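Local coordinates for protein putative beta-glucosidase (Bifidobacterium adolescentis, PDB 5WAB) that hydrolyses beta-glucosidic linkages as a family 3 glycoside hydrolase, and probably also removes terminal arabinopyranose from the ginsenoside Rb2, at residues 41-46 with 100-105; 92-97 with 144-149. All blocks are in the same frame, centred on the assembly; numbering follows the deposited sequence.

Contact 1 (41-46 with 100-105); sequences MITDGP and EKVAVI
T43 and V102 meet methyl to methyl, their side chains crossing at about a right angle. CG2 of T43 sits 3.6 Å from CG1 of V102 and only slightly farther from CG2, so the threonine methyl is set against both branches of the valine. The rotation of T43 sorts its two ends: OG1 lies trans to the backbone N (chi1 -176°), turns away from V102 and donates to the carbonyl O of R50, while CG2 is left for V102. On the same face M41 runs out extended to its sulfur, and SD comes to 4.0 Å from CG2 of V102. I105 lies farther along this face, and its extended end reaches past T43 to the backbone of G45, where CG1 and CD1 each come to 3.3 Å from G45 O. G45 has backbone angles that call for glycine, and the absence of a CB leaves room for CD1 of I105. The other face carries I42 and V104, side by side and pointing the same way; I42 is turned off a staggered position (chi1 -98°), which lays CG1 3.5 Å from CB of V104, with CD1 close behind. The backbones are joined by A103 N to M41 O (3.1 Å), the donor approaching almost in line with the carbonyl, and by a weak bond from T43 N to V104 O (3.4 Å). I105 CA adds a CH...O contact to T43 O. Helix 83-99 covers V102 and I105 with C97 and M93. Two neighbouring parallel strands are thus joined by few and partly weak polar bonds, so aliphatic contacts on both faces probably supply much of the cohesion, with the threonine hydroxyl satisfied from outside the pair.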
ATOM      1  N   MET A  41      -5.461  25.132   1.908  1.00 28.24           N
ATOM      2  CA  MET A  41      -4.131  24.548   1.809  1.00 29.26           C
ATOM      3  C   MET A  41      -4.210  23.061   1.489  1.00 28.67           C
ATOM      4  O   MET A  41      -5.058  22.334   2.014  1.00 28.09           O
ATOM      5  CB  MET A  41      -3.346  24.745   3.110  1.00 30.20           C
ATOM      6  CG  MET A  41      -1.956  24.107   3.091  1.00 31.07           C
ATOM      7  SD  MET A  41      -1.021  24.224   4.637  1.00 32.57           S
ATOM      8  CE  MET A  41      -0.707  25.986   4.734  1.00 33.06           C
ATOM      9  N   ILE A  42      -3.317  22.624   0.609  1.00 29.88           N
ATOM     10  CA  ILE A  42      -3.139  21.228   0.235  1.00 30.04           C
ATOM     11  C   ILE A  42      -1.715  20.850   0.622  1.00 31.11           C
ATOM     12  O   ILE A  42      -0.777  21.601   0.326  1.00 32.39           O
ATOM     13  CB  ILE A  42      -3.393  21.030  -1.276  1.00 28.85           C
ATOM     14  CG1 ILE A  42      -4.807  20.516  -1.521  1.00 27.63           C
ATOM     15  CG2 ILE A  42      -2.382  20.115  -1.915  1.00 29.59           C
ATOM     16  CD1 ILE A  42      -5.875  21.442  -1.024  1.00 28.10           C
ATOM     17  N   THR A  43      -1.550  19.713   1.307  1.00 30.77           N
ATOM     18  CA  THR A  43      -0.212  19.305   1.732  1.00 30.26           C
ATOM     19  C   THR A  43      -0.133  17.789   1.885  1.00 29.61           C
ATOM     20  O   THR A  43      -1.146  17.093   1.989  1.00 29.78           O
ATOM     21  CB  THR A  43       0.216  19.982   3.042  1.00 31.25           C
ATOM     22  OG1 THR A  43       1.560  19.601   3.354  1.00 33.84           O
ATOM     23  CG2 THR A  43      -0.683  19.560   4.189  1.00 30.59           C
ATOM     24  N   ASP A  44       1.102  17.299   1.919  1.00 31.13           N
ATOM     25  CA  ASP A  44       1.392  15.870   1.927  1.00 33.15           C
ATOM     26  C   ASP A  44       0.951  15.188   3.214  1.00 32.78           C
ATOM     27  O   ASP A  44       0.695  15.817   4.245  1.00 30.75           O
ATOM     28  CB  ASP A  44       2.886  15.621   1.732  1.00 32.25           C
ATOM     29  CG  ASP A  44       3.264  15.530   0.287  1.00 34.18           C
ATOM     30  OD1 ASP A  44       2.506  14.892  -0.470  1.00 33.96           O
ATOM     31  OD2 ASP A  44       4.297  16.114  -0.100  1.00 36.81           O
ATOM     32  N   GLY A  45       0.887  13.862   3.135  1.00 32.43           N
ATOM     33  CA  GLY A  45       0.703  13.046   4.300  1.00 34.06           C
ATOM     34  C   GLY A  45       0.013  11.719   4.076  1.00 34.45           C
ATOM     35  O   GLY A  45      -1.110  11.508   4.535  1.00 34.71           O
ATOM     36  N   PRO A  46       0.668  10.788   3.378  1.00 35.42           N
ATOM     37  CA  PRO A  46       0.094   9.436   3.280  1.00 35.58           C
ATOM     38  C   PRO A  46       0.087   8.718   4.617  1.00 35.34           C
ATOM     39  O   PRO A  46      -0.745   7.828   4.836  1.00 35.15           O
ATOM     40  CB  PRO A  46       1.002   8.732   2.261  1.00 37.61           C
ATOM     41  CG  PRO A  46       1.755   9.837   1.582  1.00 36.76           C
ATOM     42  CD  PRO A  46       1.914  10.907   2.605  1.00 36.48           C
ATOM     43  N   GLU A 100      -5.054  22.352  11.643  1.00 24.82           N
ATOM     44  CA  GLU A 100      -4.045  23.086  10.895  1.00 26.29           C
ATOM     45  C   GLU A 100      -4.587  23.703   9.612  1.00 26.30           C
ATOM     46  O   GLU A 100      -3.802  24.178   8.788  1.00 26.33           O
ATOM     47  CB  GLU A 100      -2.863  22.168  10.580  1.00 25.96           C
ATOM     48  CG  GLU A 100      -2.120  21.700  11.813  1.00 26.95           C
ATOM     49  CD  GLU A 100      -1.469  22.839  12.558  1.00 29.49           C
ATOM     50  OE1 GLU A 100      -0.824  23.680  11.899  1.00 30.98           O
ATOM     51  OE2 GLU A 100      -1.608  22.904  13.798  1.00 30.64           O
ATOM     52  N   LYS A 101      -5.908  23.728   9.444  1.00 28.14           N
ATOM     53  CA  LYS A 101      -6.567  24.364   8.300  1.00 27.19           C
ATOM     54  C   LYS A 101      -6.061  23.786   6.979  1.00 24.94           C
ATOM     55  O   LYS A 101      -5.686  24.515   6.058  1.00 24.51           O
ATOM     56  CB  LYS A 101      -6.380  25.884   8.337  1.00 29.59           C
ATOM     57  CG  LYS A 101      -6.557  26.508   9.722  1.00 33.37           C
ATOM     58  CD  LYS A 101      -7.875  26.150  10.394  1.00 35.80           C
ATOM     59  CE  LYS A 101      -9.071  26.825   9.765  1.00 37.54           C
ATOM     60  NZ  LYS A 101     -10.283  26.539  10.591  1.00 38.75           N
ATOM     61  N   VAL A 102      -6.047  22.456   6.896  1.00 24.24           N
ATOM     62  CA  VAL A 102      -5.635  21.723   5.700  1.00 23.50           C
ATOM     63  C   VAL A 102      -6.856  20.999   5.151  1.00 23.85           C
ATOM     64  O   VAL A 102      -7.395  20.098   5.805  1.00 24.29           O
ATOM     65  CB  VAL A 102      -4.504  20.727   6.002  1.00 22.40           C
ATOM     66  CG1 VAL A 102      -4.217  19.877   4.774  1.00 21.86           C
ATOM     67  CG2 VAL A 102      -3.250  21.452   6.454  1.00 21.46           C
ATOM     68  N   ALA A 103      -7.274  21.361   3.933  1.00 23.76           N
ATOM     69  CA  ALA A 103      -8.512  20.812   3.384  1.00 24.21           C
ATOM     70  C   ALA A 103      -8.313  19.461   2.713  1.00 24.29           C
ATOM     71  O   ALA A 103      -9.244  18.646   2.691  1.00 26.07           O
ATOM     72  CB  ALA A 103      -9.141  21.787   2.386  1.00 23.44           C
ATOM     73  N   VAL A 104      -7.142  19.211   2.137  1.00 23.07           N
ATOM     74  CA  VAL A 104      -6.852  17.949   1.470  1.00 22.79           C
ATOM     75  C   VAL A 104      -5.485  17.468   1.930  1.00 23.93           C
ATOM     76  O   VAL A 104      -4.518  18.238   1.920  1.00 28.06           O
ATOM     77  CB  VAL A 104      -6.884  18.082  -0.063  1.00 22.48           C
ATOM     78  CG1 VAL A 104      -6.688  16.729  -0.717  1.00 17.29           C
ATOM     79  CG2 VAL A 104      -8.176  18.735  -0.526  1.00 23.12           C
ATOM     80  N   ILE A 105      -5.408  16.206   2.348  1.00 21.42           N
ATOM     81  CA  ILE A 105      -4.143  15.568   2.693  1.00 19.30           C
ATOM     82  C   ILE A 105      -3.773  14.624   1.555  1.00 19.46           C
ATOM     83  O   ILE A 105      -4.607  13.834   1.099  1.00 19.47           O
ATOM     84  CB  ILE A 105      -4.241  14.843   4.050  1.00 20.30           C
ATOM     85  CG1 ILE A 105      -2.885  14.283   4.473  1.00 20.53           C
ATOM     86  CG2 ILE A 105      -5.322  13.760   4.045  1.00 17.83           C
ATOM     87  CD1 ILE A 105      -2.815  13.972   5.945  1.00 20.07           C
TER

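Contact 2 (92-97 with 144-149); sequences AMAEEC and QSKGVG
K146 NZ forms a salt bridge with E95 OE2 at 3.1 Å, reaching the oxygen from its anti side and 34° out of the carboxylate plane. The two side chains cross at a slant: E95 is extended beyond CG, whereas K146 bends at CB-CG (chi2 -69°) and then runs straight to its ammonium. The root of the lysine already lies on the helix, its CB 3.5 Å from A94 CB; the bend then turns the rest toward the carboxylate. The second oxygen of E95, OE1, is held by NE2 of H304, whose ND1 is bonded to OE2 of E96; two carboxylates on one imidazole would probably favour its doubly protonated form. An alanine in place of E95 would probably leave the ammonium of K146 without its mate and H304 with one acid partner fewer. Deeper in, V148 sets its two methyls against A94 and C97, about one turn apart on the helix. CG2 lies 3.9 Å from A94 CB and also touches A94 O, while CG1, trans to the backbone N (chi1 -177°), packs 3.8 Å from C97 CB. A94 therefore meets K146 with one part of its methyl surface and V148 with another, and a residue this small lets the loop come close to the helix backbone. The loop itself is shaped by a type I turn from Q144 to G147, closed by G147 N to Q144 O (3.0 Å). G147 has the positive phi of a Schellman motif, which ends helix 129-144 and leads the chain toward strand 149-155. Packing of a helix against the turn that leads from the next helix into the following parallel strand is typical of the TIM barrel, the fold of this N-terminal domain.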
ATOM      1  N   ALA A  92      -7.831  10.200  12.606  1.00 22.81           N
ATOM      2  CA  ALA A  92      -6.887  11.023  13.354  1.00 23.51           C
ATOM      3  C   ALA A  92      -6.164  12.001  12.435  1.00 23.73           C
ATOM      4  O   ALA A  92      -5.979  13.171  12.789  1.00 24.97           O
ATOM      5  CB  ALA A  92      -5.887  10.136  14.093  1.00 23.19           C
ATOM      6  N   MET A  93      -5.762  11.540  11.246  1.00 24.29           N
ATOM      7  CA  MET A  93      -5.120  12.412  10.266  1.00 24.89           C
ATOM      8  C   MET A  93      -6.018  13.587   9.883  1.00 25.54           C
ATOM      9  O   MET A  93      -5.543  14.718   9.729  1.00 25.92           O
ATOM     10  CB  MET A  93      -4.736  11.599   9.028  1.00 25.38           C
ATOM     11  CG  MET A  93      -3.611  10.600   9.261  1.00 26.84           C
ATOM     12  SD  MET A  93      -3.409   9.406   7.917  1.00 27.70           S
ATOM     13  CE  MET A  93      -3.123  10.466   6.515  1.00 25.96           C
ATOM     14  N   ALA A  94      -7.320  13.340   9.716  1.00 25.00           N
ATOM     15  CA  ALA A  94      -8.228  14.423   9.356  1.00 23.97           C
ATOM     16  C   ALA A  94      -8.363  15.436  10.485  1.00 25.32           C
ATOM     17  O   ALA A  94      -8.398  16.649  10.240  1.00 24.53           O
ATOM     18  CB  ALA A  94      -9.595  13.858   8.983  1.00 22.72           C
ATOM     19  N   GLU A  95      -8.440  14.962  11.730  1.00 27.33           N
ATOM     20  CA  GLU A  95      -8.576  15.876  12.859  1.00 28.46           C
ATOM     21  C   GLU A  95      -7.350  16.771  12.993  1.00 29.60           C
ATOM     22  O   GLU A  95      -7.464  17.947  13.361  1.00 29.58           O
ATOM     23  CB  GLU A  95      -8.812  15.082  14.141  1.00 29.32           C
ATOM     24  CG  GLU A  95     -10.151  14.365  14.162  1.00 30.21           C
ATOM     25  CD  GLU A  95     -10.327  13.516  15.396  1.00 31.78           C
ATOM     26  OE1 GLU A  95      -9.303  13.133  16.006  1.00 32.16           O
ATOM     27  OE2 GLU A  95     -11.491  13.226  15.752  1.00 32.13           O
ATOM     28  N   GLU A  96      -6.166  16.242  12.682  1.00 29.95           N
ATOM     29  CA  GLU A  96      -4.989  17.098  12.685  1.00 31.46           C
ATOM     30  C   GLU A  96      -5.056  18.110  11.548  1.00 29.73           C
ATOM     31  O   GLU A  96      -4.649  19.265  11.715  1.00 30.30           O
ATOM     32  CB  GLU A  96      -3.718  16.250  12.599  1.00 32.51           C
ATOM     33  CG  GLU A  96      -3.645  15.180  13.676  1.00 34.68           C
ATOM     34  CD  GLU A  96      -2.261  14.576  13.844  1.00 35.30           C
ATOM     35  OE1 GLU A  96      -1.333  14.948  13.096  1.00 35.31           O
ATOM     36  OE2 GLU A  96      -2.104  13.733  14.748  1.00 36.11           O
ATOM     37  N   CYS A  97      -5.604  17.704  10.398  1.00 27.55           N
ATOM     38  CA  CYS A  97      -5.811  18.651   9.307  1.00 26.16           C
ATOM     39  C   CYS A  97      -6.785  19.744   9.709  1.00 26.21           C
ATOM     40  O   CYS A  97      -6.608  20.908   9.330  1.00 27.11           O
ATOM     41  CB  CYS A  97      -6.332  17.933   8.060  1.00 24.80           C
ATOM     42  SG  CYS A  97      -5.162  16.843   7.237  1.00 23.99           S
ATOM     43  N   GLN A 144     -12.080  11.423   5.193  1.00 20.59           N
ATOM     44  CA  GLN A 144     -13.224  12.164   4.689  1.00 20.78           C
ATOM     45  C   GLN A 144     -14.445  12.032   5.597  1.00 21.45           C
ATOM     46  O   GLN A 144     -15.360  12.862   5.513  1.00 20.04           O
ATOM     47  CB  GLN A 144     -13.534  11.710   3.259  1.00 20.36           C
ATOM     48  CG  GLN A 144     -12.368  11.963   2.286  1.00 18.38           C
ATOM     49  CD  GLN A 144     -12.727  11.731   0.821  1.00 17.96           C
ATOM     50  OE1 GLN A 144     -11.945  12.046  -0.081  1.00 18.47           O
ATOM     51  NE2 GLN A 144     -13.915  11.192   0.580  1.00 17.86           N
ATOM     52  N   SER A 145     -14.462  11.041   6.496  1.00 22.21           N
ATOM     53  CA  SER A 145     -15.540  10.967   7.475  1.00 23.13           C
ATOM     54  C   SER A 145     -15.517  12.151   8.428  1.00 22.80           C
ATOM     55  O   SER A 145     -16.511  12.396   9.117  1.00 23.22           O
ATOM     56  CB  SER A 145     -15.467   9.662   8.275  1.00 23.70           C
ATOM     57  OG  SER A 145     -14.369   9.656   9.171  1.00 22.24           O
ATOM     58  N   LYS A 146     -14.407  12.880   8.488  1.00 22.75           N
ATOM     59  CA  LYS A 146     -14.290  14.079   9.303  1.00 22.75           C
ATOM     60  C   LYS A 146     -14.461  15.354   8.493  1.00 23.52           C
ATOM     61  O   LYS A 146     -14.331  16.449   9.050  1.00 23.46           O
ATOM     62  CB  LYS A 146     -12.935  14.104  10.006  1.00 21.79           C
ATOM     63  CG  LYS A 146     -12.693  12.921  10.910  1.00 22.65           C
ATOM     64  CD  LYS A 146     -13.597  12.962  12.126  1.00 17.08           C
ATOM     65  CE  LYS A 146     -13.272  11.826  13.076  1.00 20.18           C
ATOM     66  NZ  LYS A 146     -13.979  11.994  14.378  1.00 21.73           N
ATOM     67  N   GLY A 147     -14.749  15.235   7.197  1.00 22.47           N
ATOM     68  CA  GLY A 147     -14.942  16.380   6.338  1.00 21.35           C
ATOM     69  C   GLY A 147     -13.704  16.891   5.639  1.00 20.96           C
ATOM     70  O   GLY A 147     -13.752  17.986   5.070  1.00 20.79           O
ATOM     71  N   VAL A 148     -12.601  16.139   5.656  1.00 20.53           N
ATOM     72  CA  VAL A 148     -11.337  16.550   5.045  1.00 20.18           C
ATOM     73  C   VAL A 148     -11.066  15.671   3.831  1.00 19.43           C
ATOM     74  O   VAL A 148     -11.328  14.466   3.861  1.00 20.44           O
ATOM     75  CB  VAL A 148     -10.173  16.459   6.049  1.00 19.45           C
ATOM     76  CG1 VAL A 148      -8.885  16.950   5.421  1.00 19.62           C
ATOM     77  CG2 VAL A 148     -10.495  17.242   7.307  1.00 20.09           C
ATOM     78  N   GLY A 149     -10.554  16.276   2.757  1.00 18.59           N
ATOM     79  CA  GLY A 149     -10.307  15.523   1.547  1.00 16.78           C
ATOM     80  C   GLY A 149      -8.995  14.756   1.572  1.00 16.69           C
ATOM     81  O   GLY A 149      -8.056  15.092   2.290  1.00 18.13           O
TER

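In the fold
Contacts 1 and 2 lie about 9 Å apart between centres and are parts of one succession: helix 83-99, which supplies 92-97, leads directly into strand 102-106, and strand 149-155 pairs on the side of that strand away from 41-44. G149 probably makes the joining bonds, its N 2.7 Å from A103 O and its O 2.9 Å from I105 N. C97 is shared, since the residue that packs on V148 also lies under contact 1, while M93 CE lies 3.0 Å from G45 O. A bound glycerol, probably from the crystallisation liquor, hydrogen-bonds to D44 OD1 and may mark a pocket at the C-terminal end of strand 41-44, the end where active sites of TIM barrels lie.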